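Local coordinates for protein phosphonate monoester hydrolase (Ruegeria pomeroyi, PDB 4UPK) that is a hydrolase of the sulfatase family, within the alkaline phosphatase superfamily, at residues A460-D464 and L505-M509. Residues are numbered along the deposited sequence; the frame is centred on the assembly and turned at random.
Sequences AILRD and LSRQM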
ATOM      1  N   ALA A 460       4.104   7.401 -34.050  1.00 13.19           N
ATOM      2  CA  ALA A 460       3.671   6.024 -34.216  1.00 12.05           C
ATOM      3  C   ALA A 460       4.043   5.528 -35.611  1.00 14.42           C
ATOM      4  O   ALA A 460       4.006   6.309 -36.571  1.00 11.19           O
ATOM      5  CB  ALA A 460       2.183   5.904 -33.977  1.00 12.37           C
ATOM      6  N   ILE A 461       4.494   4.248 -35.691  1.00 12.43           N
ATOM      7  CA  ILE A 461       4.924   3.567 -36.928  1.00 12.37           C
ATOM      8  C   ILE A 461       4.101   2.272 -37.119  1.00 19.72           C
ATOM      9  O   ILE A 461       3.986   1.484 -36.184  1.00 21.33           O
ATOM     10  CB  ILE A 461       6.462   3.267 -36.921  1.00 14.14           C
ATOM     11  CG1 ILE A 461       7.328   4.539 -36.628  1.00 13.16           C
ATOM     12  CG2 ILE A 461       6.918   2.549 -38.211  1.00 13.76           C
ATOM     13  CD1 ILE A 461       8.566   4.308 -35.820  1.00 10.66           C
ATOM     14  N   LEU A 462       3.540   2.056 -38.320  1.00 16.00           N
ATOM     15  CA  LEU A 462       2.816   0.830 -38.656  1.00 15.75           C
ATOM     16  C   LEU A 462       3.486   0.182 -39.873  1.00 18.80           C
ATOM     17  O   LEU A 462       3.531   0.790 -40.933  1.00 18.98           O
ATOM     18  CB  LEU A 462       1.295   1.067 -38.889  1.00 15.01           C
ATOM     19  CG  LEU A 462       0.447  -0.207 -39.031  1.00 17.86           C
ATOM     20  CD1 LEU A 462      -0.840  -0.095 -38.252  1.00 18.02           C
ATOM     21  CD2 LEU A 462       0.156  -0.533 -40.497  1.00 17.55           C
ATOM     22  N   ARG A 463       4.011  -1.034 -39.712  1.00 16.32           N
ATOM     23  CA  ARG A 463       4.698  -1.760 -40.781  1.00 16.30           C
ATOM     24  C   ARG A 463       3.789  -2.810 -41.348  1.00 23.84           C
ATOM     25  O   ARG A 463       3.567  -3.845 -40.734  1.00 24.41           O
ATOM     26  CB  ARG A 463       6.024  -2.379 -40.316  1.00 12.81           C
ATOM     27  CG  ARG A 463       7.023  -1.353 -39.798  1.00  9.43           C
ATOM     28  CD  ARG A 463       8.221  -2.005 -39.182  1.00 14.53           C
ATOM     29  NE  ARG A 463       8.958  -1.048 -38.361  1.00 22.18           N
ATOM     30  CZ  ARG A 463       8.765  -0.872 -37.059  1.00 30.70           C
ATOM     31  NH1 ARG A 463       7.884  -1.620 -36.403  1.00  6.71           N
ATOM     32  NH2 ARG A 463       9.460   0.047 -36.398  1.00 22.54           N
ATOM     33  N   ASP A 464       3.242  -2.517 -42.514  1.00 21.17           N
ATOM     34  CA  ASP A 464       2.368  -3.376 -43.289  1.00 21.15           C
ATOM     35  C   ASP A 464       3.289  -4.154 -44.259  1.00 23.76           C
ATOM     36  O   ASP A 464       4.464  -3.798 -44.406  1.00 22.12           O
ATOM     37  CB  ASP A 464       1.353  -2.440 -43.996  1.00 22.85           C
ATOM     38  CG  ASP A 464       0.533  -2.991 -45.127  1.00 27.17           C
ATOM     39  OD1 ASP A 464      -0.367  -3.801 -44.861  1.00 34.89           O
ATOM     40  OD2 ASP A 464       0.734  -2.545 -46.265  1.00 25.08           O
ATOM     41  N   LEU A 505      -4.250   2.809 -44.170  1.00 15.47           N
ATOM     42  CA  LEU A 505      -3.224   2.482 -43.168  1.00 16.08           C
ATOM     43  C   LEU A 505      -3.396   3.260 -41.871  1.00 19.54           C
ATOM     44  O   LEU A 505      -3.165   2.707 -40.793  1.00 20.36           O
ATOM     45  CB  LEU A 505      -1.809   2.670 -43.725  1.00 16.34           C
ATOM     46  CG  LEU A 505      -1.380   1.648 -44.761  1.00 21.45           C
ATOM     47  CD1 LEU A 505      -0.348   2.222 -45.631  1.00 20.90           C
ATOM     48  CD2 LEU A 505      -0.898   0.367 -44.110  1.00 22.96           C
ATOM     49  N   SER A 506      -3.778   4.547 -41.977  1.00 14.65           N
ATOM     50  CA  SER A 506      -4.029   5.418 -40.826  1.00 15.18           C
ATOM     51  C   SER A 506      -5.261   4.934 -40.018  1.00 19.54           C
ATOM     52  O   SER A 506      -5.245   5.006 -38.783  1.00 20.00           O
ATOM     53  CB  SER A 506      -4.174   6.866 -41.283  1.00 17.87           C
ATOM     54  OG  SER A 506      -3.777   7.754 -40.254  1.00 23.11           O
ATOM     55  N   ARG A 507      -6.287   4.375 -40.701  1.00 15.62           N
ATOM     56  CA  ARG A 507      -7.457   3.804 -40.005  1.00 15.45           C
ATOM     57  C   ARG A 507      -7.034   2.526 -39.288  1.00 18.66           C
ATOM     58  O   ARG A 507      -7.437   2.296 -38.138  1.00 19.19           O
ATOM     59  CB  ARG A 507      -8.648   3.568 -40.952  1.00 11.27           C
ATOM     60  CG  ARG A 507      -9.911   2.979 -40.277  1.00  8.67           C
ATOM     61  CD  ARG A 507     -11.234   3.533 -40.801  1.00  6.32           C
ATOM     62  NE  ARG A 507     -11.122   4.049 -42.159  1.00 16.28           N
ATOM     63  CZ  ARG A 507     -11.347   5.304 -42.501  1.00 21.61           C
ATOM     64  NH1 ARG A 507     -11.774   6.177 -41.600  1.00  9.84           N
ATOM     65  NH2 ARG A 507     -11.154   5.700 -43.750  1.00 18.49           N
ATOM     66  N   GLN A 508      -6.169   1.739 -39.946  1.00 13.43           N
ATOM     67  CA  GLN A 508      -5.568   0.533 -39.378  1.00 13.00           C
ATOM     68  C   GLN A 508      -4.735   0.898 -38.128  1.00 14.56           C
ATOM     69  O   GLN A 508      -4.799   0.189 -37.127  1.00 16.44           O
ATOM     70  CB  GLN A 508      -4.710  -0.169 -40.444  1.00 14.58           C
ATOM     71  CG  GLN A 508      -4.227  -1.550 -40.049  1.00 33.47           C
ATOM     72  CD  GLN A 508      -3.943  -2.416 -41.242  1.00 51.32           C
ATOM     73  OE1 GLN A 508      -3.529  -1.940 -42.312  1.00 47.06           O
ATOM     74  NE2 GLN A 508      -4.152  -3.713 -41.067  1.00 42.09           N
ATOM     75  N   MET A 509      -4.002   2.025 -38.176  1.00 10.37           N
ATOM     76  CA  MET A 509      -3.225   2.553 -37.041  1.00 11.13           C
ATOM     77  C   MET A 509      -4.136   3.044 -35.919  1.00 15.93           C
ATOM     78  O   MET A 509      -3.836   2.799 -34.745  1.00 16.13           O
ATOM     79  CB  MET A 509      -2.259   3.666 -37.484  1.00 13.06           C
ATOM     80  CG  MET A 509      -1.395   4.183 -36.345  1.00 15.95           C
ATOM     81  SD  MET A 509      -0.303   5.558 -36.754  1.00 18.28           S
ATOM     82  CE  MET A 509       1.116   4.637 -37.408  1.00 12.79           C
TER
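Met509 reaches from helix 499-515 to the backbone of strand 458-463. Its CB lies 4.1 Å from CD1 of Leu462. CG stands anti to the backbone N (chi1 -177°) and SD anti to CA, which keeps the chain extended as far as the sulfur, 3.7 Å from CB of Ala460. At chi3 (-85°) the chain bends, which lays the terminal methyl against the strand: CE is 3.4 Å from Ala460 O and 3.9 Å from CB of Leu462, touching the backbone N of Ile461 and Leu462 as well.

Leu462 returns the contact. One of its methyls, CD1, sits 3.8 Å from CA of Met509 and also meets CG of Gln508; the other, CD2, comes within 3.9 Å of CD2 of Leu505. That same Leu505 methyl goes on to the base of Asp464, 3.6 Å from its CB, the two side chains crossing at about a right angle. OD2 of Asp464 accepts a hydrogen bond from the backbone N of Phe467, at the start of the next strand.

Alternate residues Ala460, Leu462 and Asp464 thus face the helix, while Ile461 and Arg463 point away, Arg463 forming a salt bridge with Asp365. Leu510 of the second subunit also packs on Met509. This is apolar helix-on-sheet packing, with helix 499-515 lying against one face of the four-stranded antiparallel sheet in the C-terminal part of this sulfatase-family chain.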